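PDB 3KY8: putative riboflavin biosynthesis protein from Shewanella loihica, which is probably a reductase of the RibD type, acting on 5-amino-6-(5-phosphoribosylamino)uracil in riboflavin biosynthesis. Local coordinates for residues I138-K143 with P164-L169; M150-P156 with S186-Y192. All blocks are in the same frame, centred on the assembly; numbering follows the deposited sequence.

Contact 1. Residues I138-K143 with P164-L169; sequences IQNFLK and PLFGEL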
# COMPACT_ATOMS: atom_id res chain seq x y z
N ILE A 138 -3.00 -8.29 -12.90
CA ILE A 138 -2.48 -6.92 -12.71
C ILE A 138 -0.95 -6.94 -12.62
O ILE A 138 -0.24 -6.18 -13.30
CB ILE A 138 -3.11 -6.25 -11.42
CG1 ILE A 138 -4.62 -6.02 -11.64
CG2 ILE A 138 -2.40 -4.91 -11.05
CD1 ILE A 138 -5.39 -5.70 -10.33
N GLN A 139 -0.43 -7.86 -11.82
CA GLN A 139 1.03 -8.00 -11.68
C GLN A 139 1.68 -8.25 -13.03
O GLN A 139 2.68 -7.62 -13.36
CB GLN A 139 1.37 -9.08 -10.68
CG GLN A 139 1.12 -8.58 -9.24
CD GLN A 139 1.02 -9.69 -8.24
OE1 GLN A 139 1.70 -10.67 -8.37
NE2 GLN A 139 0.15 -9.54 -7.23
N ASN A 140 1.07 -9.11 -13.83
CA ASN A 140 1.58 -9.42 -15.16
C ASN A 140 1.53 -8.26 -16.15
O ASN A 140 2.50 -8.05 -16.88
CB ASN A 140 0.92 -10.68 -15.72
CG ASN A 140 1.47 -11.94 -15.09
OD1 ASN A 140 2.60 -11.98 -14.61
ND2 ASN A 140 0.68 -12.97 -15.07
N PHE A 141 0.43 -7.51 -16.13
CA PHE A 141 0.33 -6.24 -16.86
C PHE A 141 1.43 -5.23 -16.48
O PHE A 141 2.13 -4.69 -17.36
CB PHE A 141 -1.07 -5.61 -16.71
CG PHE A 141 -2.08 -6.11 -17.72
CD1 PHE A 141 -2.52 -7.43 -17.69
CD2 PHE A 141 -2.62 -5.25 -18.66
CE1 PHE A 141 -3.45 -7.90 -18.62
CE2 PHE A 141 -3.53 -5.72 -19.61
CZ PHE A 141 -3.95 -7.06 -19.57
N LEU A 142 1.62 -5.03 -15.19
CA LEU A 142 2.66 -4.16 -14.66
C LEU A 142 4.07 -4.58 -15.04
O LEU A 142 4.90 -3.68 -15.31
CB LEU A 142 2.53 -4.02 -13.14
CG LEU A 142 1.31 -3.21 -12.66
CD1 LEU A 142 1.07 -3.31 -11.11
CD2 LEU A 142 1.51 -1.80 -13.10
N LYS A 143 4.34 -5.90 -15.10
CA LYS A 143 5.65 -6.42 -15.55
C LYS A 143 5.94 -6.09 -17.01
O LYS A 143 7.08 -6.14 -17.43
CB LYS A 143 5.84 -7.94 -15.29
CG LYS A 143 5.87 -8.32 -13.79
CD LYS A 143 5.95 -9.86 -13.53
CE LYS A 143 6.03 -10.24 -12.00
NZ LYS A 143 6.70 -11.60 -11.64
N PRO A 164 -1.68 -10.67 -2.19
CA PRO A 164 -1.12 -9.34 -2.50
C PRO A 164 -1.64 -8.73 -3.79
O PRO A 164 -1.82 -9.44 -4.76
CB PRO A 164 0.38 -9.57 -2.58
CG PRO A 164 0.58 -11.05 -2.68
CD PRO A 164 -0.69 -11.75 -2.31
N LEU A 165 -1.86 -7.42 -3.77
CA LEU A 165 -2.10 -6.68 -5.01
C LEU A 165 -0.83 -6.62 -5.87
O LEU A 165 -0.87 -6.93 -7.06
CB LEU A 165 -2.61 -5.27 -4.71
CG LEU A 165 -2.76 -4.28 -5.85
CD1 LEU A 165 -3.55 -4.88 -6.95
CD2 LEU A 165 -3.40 -2.99 -5.32
N PHE A 166 0.31 -6.25 -5.27
CA PHE A 166 1.49 -5.99 -6.09
C PHE A 166 2.54 -7.06 -5.94
O PHE A 166 2.54 -7.81 -4.97
CB PHE A 166 2.11 -4.63 -5.78
CG PHE A 166 1.20 -3.47 -6.03
CD1 PHE A 166 0.82 -3.12 -7.34
CD2 PHE A 166 0.73 -2.71 -4.98
CE1 PHE A 166 -0.05 -2.06 -7.58
CE2 PHE A 166 -0.12 -1.60 -5.24
CZ PHE A 166 -0.49 -1.29 -6.56
N GLY A 167 3.41 -7.14 -6.94
CA GLY A 167 4.48 -8.10 -6.94
C GLY A 167 5.77 -7.40 -7.26
O GLY A 167 6.02 -6.25 -6.80
N GLU A 168 6.61 -8.10 -8.02
CA GLU A 168 7.94 -7.62 -8.36
C GLU A 168 8.00 -7.03 -9.77
O GLU A 168 7.15 -7.34 -10.63
CB GLU A 168 8.97 -8.74 -8.24
CG GLU A 168 9.27 -9.12 -6.76
CD GLU A 168 8.27 -10.12 -6.18
OE1 GLU A 168 8.14 -11.25 -6.73
OE2 GLU A 168 7.61 -9.76 -5.17
N LEU A 169 9.02 -6.19 -9.97
CA LEU A 169 9.24 -5.47 -11.20
C LEU A 169 10.69 -5.31 -11.50
O LEU A 169 11.53 -5.19 -10.61
CB LEU A 169 8.63 -4.06 -11.11
CG LEU A 169 7.13 -3.95 -10.90
CD1 LEU A 169 6.81 -2.53 -10.48
CD2 LEU A 169 6.39 -4.38 -12.20
O HOH W 1 4.42 -7.20 -10.76
O HOH W 2 6.43 -11.04 -8.94

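Contact 2. Residues M150-P156 with S186-Y192; sequences MVITRFP and SLTQTTY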
# COMPACT_ATOMS: atom_id res chain seq x y z
N MSE A 150 -4.78 3.48 -12.28
CA MSE A 150 -5.24 2.68 -11.12
C MSE A 150 -6.02 3.52 -10.13
O MSE A 150 -5.58 4.61 -9.71
CB MSE A 150 -4.06 2.03 -10.36
CG MSE A 150 -3.03 1.44 -11.28
SE MSE A 150 -1.79 0.37 -10.26
CE MSE A 150 -0.90 1.90 -9.53
N VAL A 151 -7.20 3.02 -9.76
CA VAL A 151 -7.99 3.65 -8.69
C VAL A 151 -7.95 2.63 -7.53
O VAL A 151 -8.35 1.46 -7.68
CB VAL A 151 -9.44 3.97 -9.11
CG1 VAL A 151 -10.14 4.68 -7.98
CG2 VAL A 151 -9.47 4.78 -10.39
N ILE A 152 -7.36 3.05 -6.42
CA ILE A 152 -7.15 2.17 -5.29
C ILE A 152 -7.92 2.71 -4.12
O ILE A 152 -7.71 3.85 -3.71
CB ILE A 152 -5.65 2.03 -4.95
CG1 ILE A 152 -4.91 1.28 -6.06
CG2 ILE A 152 -5.41 1.29 -3.63
CD1 ILE A 152 -3.54 1.76 -6.29
N THR A 153 -8.80 1.87 -3.57
CA THR A 153 -9.56 2.19 -2.37
C THR A 153 -8.94 1.44 -1.22
O THR A 153 -9.01 0.22 -1.15
CB THR A 153 -11.05 1.85 -2.54
OG1 THR A 153 -11.51 2.57 -3.69
CG2 THR A 153 -11.89 2.28 -1.38
N ARG A 154 -8.30 2.20 -0.34
CA ARG A 154 -7.52 1.61 0.73
C ARG A 154 -8.25 1.61 2.07
O ARG A 154 -8.73 2.63 2.55
CB ARG A 154 -6.16 2.29 0.82
CG ARG A 154 -5.17 1.53 1.69
CD ARG A 154 -3.81 2.17 1.68
NE ARG A 154 -3.25 2.22 0.33
CZ ARG A 154 -2.47 1.29 -0.22
NH1 ARG A 154 -2.13 0.20 0.44
NH2 ARG A 154 -1.97 1.47 -1.44
N PHE A 155 -8.35 0.42 2.65
CA PHE A 155 -9.11 0.21 3.87
C PHE A 155 -8.17 0.28 5.07
O PHE A 155 -7.05 -0.24 5.02
CB PHE A 155 -9.77 -1.17 3.84
CG PHE A 155 -11.03 -1.24 3.04
CD1 PHE A 155 -11.02 -1.08 1.68
CD2 PHE A 155 -12.24 -1.50 3.65
CE1 PHE A 155 -12.14 -1.14 0.98
CE2 PHE A 155 -13.39 -1.55 2.93
CZ PHE A 155 -13.34 -1.38 1.61
N PRO A 156 -8.61 0.88 6.18
CA PRO A 156 -7.77 1.14 7.32
C PRO A 156 -7.58 -0.10 8.19
O PRO A 156 -7.79 -0.05 9.44
CB PRO A 156 -8.54 2.21 8.04
CG PRO A 156 -9.87 1.82 7.87
CD PRO A 156 -9.98 1.34 6.45
N SER A 186 -14.16 6.46 6.19
CA SER A 186 -12.89 5.86 6.61
C SER A 186 -12.13 5.15 5.55
O SER A 186 -11.33 4.30 5.88
CB SER A 186 -13.04 4.92 7.84
OG SER A 186 -11.97 5.13 8.82
N LEU A 187 -12.33 5.50 4.28
CA LEU A 187 -11.57 4.91 3.19
C LEU A 187 -10.89 6.02 2.44
O LEU A 187 -11.43 7.13 2.36
CB LEU A 187 -12.49 4.15 2.23
CG LEU A 187 -13.41 3.08 2.78
CD1 LEU A 187 -14.18 2.41 1.64
CD2 LEU A 187 -12.58 2.08 3.63
N THR A 188 -9.69 5.76 1.94
CA THR A 188 -9.06 6.68 1.01
C THR A 188 -9.22 6.06 -0.33
O THR A 188 -9.10 4.84 -0.45
CB THR A 188 -7.59 7.01 1.32
OG1 THR A 188 -6.77 5.81 1.27
CG2 THR A 188 -7.48 7.70 2.69
N GLN A 189 -9.54 6.89 -1.32
CA GLN A 189 -9.61 6.47 -2.70
C GLN A 189 -8.72 7.41 -3.53
O GLN A 189 -9.01 8.59 -3.64
CB GLN A 189 -11.04 6.47 -3.22
CG GLN A 189 -11.18 5.90 -4.65
CD GLN A 189 -12.61 5.70 -5.09
OE1 GLN A 189 -13.28 6.65 -5.49
NE2 GLN A 189 -13.07 4.45 -5.06
N THR A 190 -7.65 6.85 -4.10
CA THR A 190 -6.68 7.59 -4.86
C THR A 190 -6.59 7.09 -6.29
O THR A 190 -6.49 5.89 -6.53
CB THR A 190 -5.28 7.51 -4.18
OG1 THR A 190 -5.42 7.80 -2.78
CG2 THR A 190 -4.30 8.54 -4.79
N THR A 191 -6.54 8.04 -7.22
CA THR A 191 -6.49 7.77 -8.64
C THR A 191 -5.10 8.15 -9.16
O THR A 191 -4.68 9.31 -9.06
CB THR A 191 -7.54 8.61 -9.39
OG1 THR A 191 -8.84 8.31 -8.85
CG2 THR A 191 -7.48 8.36 -10.90
N TYR A 192 -4.40 7.14 -9.68
CA TYR A 192 -3.08 7.26 -10.26
C TYR A 192 -3.13 7.08 -11.78
O TYR A 192 -3.78 6.16 -12.28
CB TYR A 192 -2.18 6.17 -9.70
CG TYR A 192 -2.08 6.12 -8.17
CD1 TYR A 192 -1.17 6.91 -7.50
CD2 TYR A 192 -2.89 5.28 -7.43
CE1 TYR A 192 -1.08 6.88 -6.12
CE2 TYR A 192 -2.81 5.26 -6.05
CZ TYR A 192 -1.88 6.03 -5.41
OH TYR A 192 -1.80 5.99 -4.02
O HOH W 3 -5.95 5.17 -1.53
O HOH W 4 -3.37 4.13 -2.36
O HOH W 5 -6.67 4.47 4.10

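Contact 1. Residues I138-K143 with P164-L169
Gln139 and Lys143, one helical turn apart, face an irregular chain across the contact: the CA atoms of Gln139 and Gly167 lie 5.9 Å apart, those of Lys143 and Leu169 5.7 Å. Gln139 makes a direct polar link, its NE2 donating to Leu165 O at 2.8 Å with an N-H...O angle of 162°. The acceptor lies near the plane of the Gln139 amide, whereas the donor stands above the carbonyl plane of Leu165, 70° out of it. Extended beyond CG (chi2 162°), the glutamine reaches this carbonyl, its CG passing beside Gly167 N. A CB on Gly167 would point toward the helix and run into Gln139 OE1, which glycine avoids. This contact joins helix 135-143, the crossover of a beta-alpha-beta unit between parallel strands 129-133 and 149-158 that flank 21-29 in the RibD C-terminal domain, to the loop before strand 173-183. Toward the sheet, Ile138 CD1 meets Leu165 CD1 at 3.9 Å; both side chains also touch Ile26 of strand 21-29. Leu142 CD1 comes up to the edge of the Phe166 ring, near its plane, 3.8 Å from Phe166 CD1, while the ring takes Leu165 CG over one face. Leu169 CD2 packs on Leu142 CB, and Leu158 of the second subunit packs on Leu142, Phe166 and Leu169. Toward the outside, Lys143 sets CG and CE against Glu168 O, CE at 3.4 Å. One water donates to both Gln139 O and Glu168 O; another accepts from Lys143 NZ and Glu168 N and donates to Glu168 OE1, bridging opposite charges 5.1 Å apart (NZ to OE1).

Contact 2. Residues M150-P156 with S186-Y192
Leu187 sets CD2 over the centre of the Phe155 ring, 3.7 Å from the centroid and 14° off the normal, a CH-pi contact; its CD1 turns to Thr153 CG2. On the face opposite Thr153, Ile152 CD1 reaches Tyr192 CE2 at 3.6 Å, the two side chains crossing at about a right angle. The strands pair antiparallel along their length, their axes at 162°, with two-way backbone bonds at Met150-Tyr192, Ile152-Thr190 and Arg154-Thr188; in the last, Thr188 N to Arg154 O is weak at 3.3 Å. The non-hydrogen-bonded pairs put Val151, Thr153, Gln189 and Thr191 on one face. There Gln189, its CG anti to the backbone N (chi1 -174°), lays CG against Val151 CG1 and donates from NE2 to Thr153 OG1 at 2.8 Å; NE2 also bonds Thr55 O. A leucine in place of Gln189 would probably leave Thr153 OG1 and Thr55 O without this shared donor. On the other face one water joins Ile152 O, Thr188 OG1 and Thr190 OG1, and another links Arg154 NH2 to Tyr192 OH. Thr190 OG1 is also bonded to Ser180 OG; Arg154 NH2 lies close to NH1 of Arg154 of the second subunit, like charges, and Arg154 NH1 has a weak bond to Leu30 O. In the mixed sheet, strand 149-158 lies between 21-29, its parallel neighbour, and 187-194, beyond which 173-183 follows.

How the contacts relate
Contact 2 is buried within the sheet, whereas contact 1 is only partly buried, running from apolar side chains inside to a charged, hydrated outer side. Strand pairing supplies most of the bonds in contact 2; contact 1 joins helix to loop through a glutamine side-chain bond and bridging waters. The segments of the two contacts alternate along the chain. Although their centres are about 18 Å apart, they touch where Phe166 CE1 packs 4.0 Å from SE of Met150, a selenomethionine. Both use strand 21-29 as a neighbour, and both reach the second subunit: contact 1 through packing on Leu158 and backbone bonds from Leu169, contact 2 partly through Ser186 OG bonded to Val177 N there.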